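Local atomic coordinates of proteolytically activated form of PPO4 Tyrosinase (Agaricus bisporus var. bisporus H97, PDB entry 4OUA), a protein that uses a pair of copper ions to hydroxylate monophenols and to oxidise the resulting o-diphenols to o-quinones, the initial step of melanin synthesis. Residues Pro297-Gly309 and Phe313-Leu325. Numbering follows the deposited sequence.
Sequences PGVWVTQGPEREG and FAPGTELNKDSAL
Gly-304 and Leu-319 form an antiparallel hydrogen-bonded pair: Gly-304 N gives to Leu-319 O at 2.9 Å, in the carbonyl plane, and Leu-319 N returns a bond to Gly-304 O. Beyond the non-hydrogen-bonded pair Pro-305 and Glu-318, Glu-306 N reaches Thr-317 O at 2.8 Å and Glu-306 O accepts from Gly-316 N. Proline suits position 305, since no bond across this pair needs its missing N-H.

The buried side chain of Glu-306 is directed at residues 313-325. With CG anti to the backbone N (chi1 171°) and a bend at chi2, its methylenes pass by the carbonyls of Phe-313 and Ala-314, and OE2 comes 3.4 Å from Phe-313 CB. OE1 receives Gly-309 N at 2.7 Å on its anti side, so the carboxylate ties down the turning chain. Without the carboxylate, as with an alanine here, Gly-309 N would probably lose this acceptor and a gap would open beside Phe-313. Leucine fits position 319 through both methyls: Leu-319 CD1 packs on Glu-306 CB at 3.7 Å. Its CD2 lies over one face of the Phe-313 ring, toward the rim.

At the exposed margin, the extended Gln-303 crosses Glu-318 at about a right angle, Gln-303 NE2 giving a weak hydrogen bond to Glu-318 OE1.

A type II turn, Ala-314 to Thr-317, with Gly-316 at positive phi, leads into the short antiparallel sheet of 304-305 and 318-319; the Glu-306 side chain lies about 7 Å from that of the copper ligand His-81.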
loop_
_atom_site.group_PDB
_atom_site.type_symbol
_atom_site.label_atom_id
_atom_site.label_comp_id
_atom_site.label_asym_id
_atom_site.label_seq_id
_atom_site.Cartn_x
_atom_site.Cartn_y
_atom_site.Cartn_z
ATOM N N PRO A 297 -12.316 -12.030 15.373
ATOM C CA PRO A 297 -13.595 -11.610 14.795
ATOM C C PRO A 297 -14.436 -10.831 15.800
ATOM O O PRO A 297 -14.412 -11.143 16.991
ATOM C CB PRO A 297 -14.266 -12.935 14.427
ATOM C CG PRO A 297 -13.664 -13.926 15.358
ATOM C CD PRO A 297 -12.242 -13.490 15.551
ATOM N N GLY A 298 -15.161 -9.824 15.325
ATOM C CA GLY A 298 -15.998 -9.019 16.191
ATOM C C GLY A 298 -15.308 -7.752 16.659
ATOM O O GLY A 298 -15.967 -6.782 17.034
ATOM N N VAL A 299 -13.979 -7.760 16.638
ATOM C CA VAL A 299 -13.204 -6.596 17.052
ATOM C C VAL A 299 -12.943 -5.660 15.877
ATOM O O VAL A 299 -12.396 -6.076 14.854
ATOM C CB VAL A 299 -11.854 -7.001 17.671
ATOM C CG1 VAL A 299 -11.133 -5.773 18.208
ATOM C CG2 VAL A 299 -12.060 -8.023 18.770
ATOM N N TRP A 300 -13.333 -4.397 16.026
ATOM C CA TRP A 300 -13.112 -3.405 14.980
ATOM C C TRP A 300 -12.794 -2.033 15.578
ATOM O O TRP A 300 -12.338 -1.936 16.716
ATOM C CB TRP A 300 -14.330 -3.323 14.056
ATOM C CG TRP A 300 -14.008 -2.839 12.670
ATOM C CD1 TRP A 300 -14.570 -1.778 12.019
ATOM C CD2 TRP A 300 -13.040 -3.394 11.769
ATOM N NE1 TRP A 300 -14.017 -1.642 10.769
ATOM C CE2 TRP A 300 -13.075 -2.620 10.590
ATOM C CE3 TRP A 300 -12.148 -4.469 11.845
ATOM C CZ2 TRP A 300 -12.252 -2.888 9.495
ATOM C CZ3 TRP A 300 -11.332 -4.733 10.757
ATOM C CH2 TRP A 300 -11.391 -3.946 9.598
ATOM N N VAL A 301 -13.042 -0.980 14.807
ATOM C CA VAL A 301 -12.668 0.378 15.194
ATOM C C VAL A 301 -13.336 0.847 16.482
ATOM O O VAL A 301 -14.546 0.708 16.652
ATOM C CB VAL A 301 -13.015 1.389 14.081
ATOM C CG1 VAL A 301 -12.558 2.790 14.473
ATOM C CG2 VAL A 301 -12.391 0.963 12.758
ATOM N N THR A 302 -12.533 1.405 17.383
ATOM C CA THR A 302 -13.050 2.035 18.593
ATOM C C THR A 302 -12.744 3.529 18.562
ATOM O O THR A 302 -11.958 3.992 17.735
ATOM C CB THR A 302 -12.453 1.414 19.871
ATOM O OG1 THR A 302 -11.065 1.751 19.970
ATOM C CG2 THR A 302 -12.609 -0.100 19.855
ATOM N N GLN A 303 -13.367 4.278 19.464
ATOM C CA GLN A 303 -13.222 5.729 19.484
ATOM C C GLN A 303 -11.824 6.170 19.917
ATOM O O GLN A 303 -11.179 5.519 20.738
ATOM C CB GLN A 303 -14.274 6.347 20.404
ATOM C CG GLN A 303 -14.095 7.834 20.635
ATOM C CD GLN A 303 -15.259 8.444 21.385
ATOM O OE1 GLN A 303 -16.391 7.973 21.282
ATOM N NE2 GLN A 303 -14.986 9.496 22.148
ATOM N N GLY A 304 -11.364 7.286 19.354
ATOM C CA GLY A 304 -10.053 7.825 19.662
ATOM C C GLY A 304 -9.844 9.194 19.039
ATOM O O GLY A 304 -10.495 9.535 18.050
ATOM N N PRO A 305 -8.935 9.992 19.619
ATOM C CA PRO A 305 -8.659 11.361 19.169
ATOM C C PRO A 305 -7.667 11.445 18.011
ATOM O O PRO A 305 -6.847 10.545 17.828
ATOM C CB PRO A 305 -8.073 12.014 20.420
ATOM C CG PRO A 305 -7.358 10.892 21.102
ATOM C CD PRO A 305 -8.180 9.651 20.839
ATOM N N GLU A 306 -7.751 12.525 17.239
ATOM C CA GLU A 306 -6.780 12.809 16.187
ATOM C C GLU A 306 -5.584 13.550 16.773
ATOM O O GLU A 306 -5.642 14.759 16.994
ATOM C CB GLU A 306 -7.415 13.637 15.068
ATOM C CG GLU A 306 -6.420 14.166 14.038
ATOM C CD GLU A 306 -5.962 13.103 13.052
ATOM O OE1 GLU A 306 -4.737 12.956 12.854
ATOM O OE2 GLU A 306 -6.829 12.419 12.468
ATOM N N ARG A 307 -4.501 12.823 17.023
ATOM C CA ARG A 307 -3.345 13.397 17.704
ATOM C C ARG A 307 -2.381 14.112 16.757
ATOM O O ARG A 307 -1.996 15.253 17.010
ATOM C CB ARG A 307 -2.610 12.307 18.489
ATOM C CG ARG A 307 -3.283 11.975 19.816
ATOM C CD ARG A 307 -2.699 10.733 20.472
ATOM N NE ARG A 307 -3.225 9.503 19.887
ATOM C CZ ARG A 307 -2.981 8.287 20.365
ATOM N NH1 ARG A 307 -2.218 8.137 21.440
ATOM N NH2 ARG A 307 -3.501 7.221 19.771
ATOM N N GLU A 308 -1.994 13.452 15.670
ATOM C CA GLU A 308 -1.079 14.063 14.709
ATOM C C GLU A 308 -1.759 15.167 13.905
ATOM O O GLU A 308 -1.265 16.293 13.839
ATOM C CB GLU A 308 -0.507 13.012 13.756
ATOM C CG GLU A 308 0.476 12.050 14.395
ATOM C CD GLU A 308 1.405 11.414 13.378
ATOM O OE1 GLU A 308 1.509 11.949 12.252
ATOM O OE2 GLU A 308 2.030 10.382 13.701
ATOM N N GLY A 309 -2.891 14.833 13.293
ATOM C CA GLY A 309 -3.617 15.773 12.459
ATOM C C GLY A 309 -3.456 15.454 10.985
ATOM O O GLY A 309 -2.341 15.281 10.497
ATOM N N PHE A 313 -9.046 15.261 9.493
ATOM C CA PHE A 313 -9.355 15.607 10.876
ATOM C C PHE A 313 -8.285 16.493 11.500
ATOM O O PHE A 313 -7.097 16.175 11.451
ATOM C CB PHE A 313 -9.520 14.342 11.719
ATOM C CG PHE A 313 -10.362 13.284 11.073
ATOM C CD1 PHE A 313 -11.743 13.392 11.061
ATOM C CD2 PHE A 313 -9.775 12.178 10.483
ATOM C CE1 PHE A 313 -12.523 12.416 10.468
ATOM C CE2 PHE A 313 -10.546 11.200 9.890
ATOM C CZ PHE A 313 -11.924 11.319 9.883
ATOM N N ALA A 314 -8.713 17.603 12.092
ATOM C CA ALA A 314 -7.806 18.475 12.825
ATOM C C ALA A 314 -7.446 17.842 14.164
ATOM O O ALA A 314 -8.201 17.021 14.687
ATOM C CB ALA A 314 -8.429 19.844 13.029
ATOM N N PRO A 315 -6.291 18.225 14.726
ATOM C CA PRO A 315 -5.806 17.648 15.985
ATOM C C PRO A 315 -6.768 17.893 17.146
ATOM O O PRO A 315 -7.091 19.040 17.447
ATOM C CB PRO A 315 -4.474 18.370 16.213
ATOM C CG PRO A 315 -4.592 19.640 15.439
ATOM C CD PRO A 315 -5.408 19.294 14.232
ATOM N N GLY A 316 -7.220 16.815 17.781
ATOM C CA GLY A 316 -8.137 16.918 18.901
ATOM C C GLY A 316 -9.528 16.416 18.570
ATOM O O GLY A 316 -10.343 16.181 19.463
ATOM N N THR A 317 -9.805 16.256 17.281
ATOM C CA THR A 317 -11.097 15.749 16.839
ATOM C C THR A 317 -11.295 14.307 17.294
ATOM O O THR A 317 -10.350 13.519 17.303
ATOM C CB THR A 317 -11.240 15.822 15.305
ATOM O OG1 THR A 317 -11.173 17.188 14.879
ATOM C CG2 THR A 317 -12.567 15.224 14.862
ATOM N N GLU A 318 -12.521 13.967 17.680
ATOM C CA GLU A 318 -12.848 12.599 18.065
ATOM C C GLU A 318 -13.186 11.766 16.834
ATOM O O GLU A 318 -13.910 12.217 15.947
ATOM C CB GLU A 318 -14.012 12.579 19.056
ATOM C CG GLU A 318 -13.631 12.979 20.472
ATOM C CD GLU A 318 -12.823 11.909 21.183
ATOM O OE1 GLU A 318 -13.014 10.714 20.870
ATOM O OE2 GLU A 318 -11.997 12.261 22.052
ATOM N N LEU A 319 -12.653 10.550 16.780
ATOM C CA LEU A 319 -12.859 9.681 15.627
ATOM C C LEU A 319 -13.392 8.310 16.028
ATOM O O LEU A 319 -12.949 7.722 17.015
ATOM C CB LEU A 319 -11.556 9.520 14.840
ATOM C CG LEU A 319 -11.079 10.711 14.004
ATOM C CD1 LEU A 319 -10.699 11.895 14.874
ATOM C CD2 LEU A 319 -9.911 10.302 13.136
ATOM N N ASN A 320 -14.347 7.805 15.253
ATOM C CA ASN A 320 -14.881 6.468 15.473
ATOM C C ASN A 320 -15.123 5.734 14.158
ATOM O O ASN A 320 -14.648 6.156 13.102
ATOM C CB ASN A 320 -16.177 6.530 16.294
ATOM C CG ASN A 320 -17.248 7.397 15.649
ATOM O OD1 ASN A 320 -17.239 7.633 14.441
ATOM N ND2 ASN A 320 -18.184 7.874 16.462
ATOM N N LYS A 321 -15.868 4.637 14.231
ATOM C CA LYS A 321 -16.158 3.812 13.063
ATOM C C LYS A 321 -17.031 4.538 12.041
ATOM O O LYS A 321 -17.073 4.162 10.868
ATOM C CB LYS A 321 -16.841 2.516 13.497
ATOM C CG LYS A 321 -18.108 2.748 14.300
ATOM C CD LYS A 321 -18.817 1.449 14.623
ATOM C CE LYS A 321 -20.116 1.715 15.366
ATOM N NZ LYS A 321 -20.865 0.458 15.646
ATOM N N ASP A 322 -17.729 5.576 12.488
ATOM C CA ASP A 322 -18.644 6.308 11.620
ATOM C C ASP A 322 -17.988 7.542 11.012
ATOM O O ASP A 322 -18.615 8.272 10.245
ATOM C CB ASP A 322 -19.901 6.709 12.394
ATOM C CG ASP A 322 -20.723 5.512 12.826
ATOM O OD1 ASP A 322 -20.836 4.556 12.030
ATOM O OD2 ASP A 322 -21.249 5.524 13.960
ATOM N N SER A 323 -16.726 7.774 11.358
ATOM C CA SER A 323 -15.986 8.900 10.804
ATOM C C SER A 323 -15.768 8.710 9.308
ATOM O O SER A 323 -15.514 7.596 8.846
ATOM C CB SER A 323 -14.643 9.069 11.517
ATOM O OG SER A 323 -14.828 9.331 12.897
ATOM N N ALA A 324 -15.877 9.798 8.554
ATOM C CA ALA A 324 -15.657 9.749 7.114
ATOM C C ALA A 324 -14.172 9.582 6.814
ATOM O O ALA A 324 -13.328 10.176 7.480
ATOM C CB ALA A 324 -16.199 11.002 6.446
ATOM N N LEU A 325 -13.861 8.767 5.812
ATOM C CA LEU A 325 -12.475 8.508 5.442
ATOM C C LEU A 325 -12.089 9.261 4.171
ATOM O O LEU A 325 -11.916 8.660 3.112
ATOM C CB LEU A 325 -12.246 7.006 5.262
ATOM C CG LEU A 325 -12.482 6.157 6.513
ATOM C CD1 LEU A 325 -12.486 4.672 6.176
ATOM C CD2 LEU A 325 -11.432 6.468 7.567
#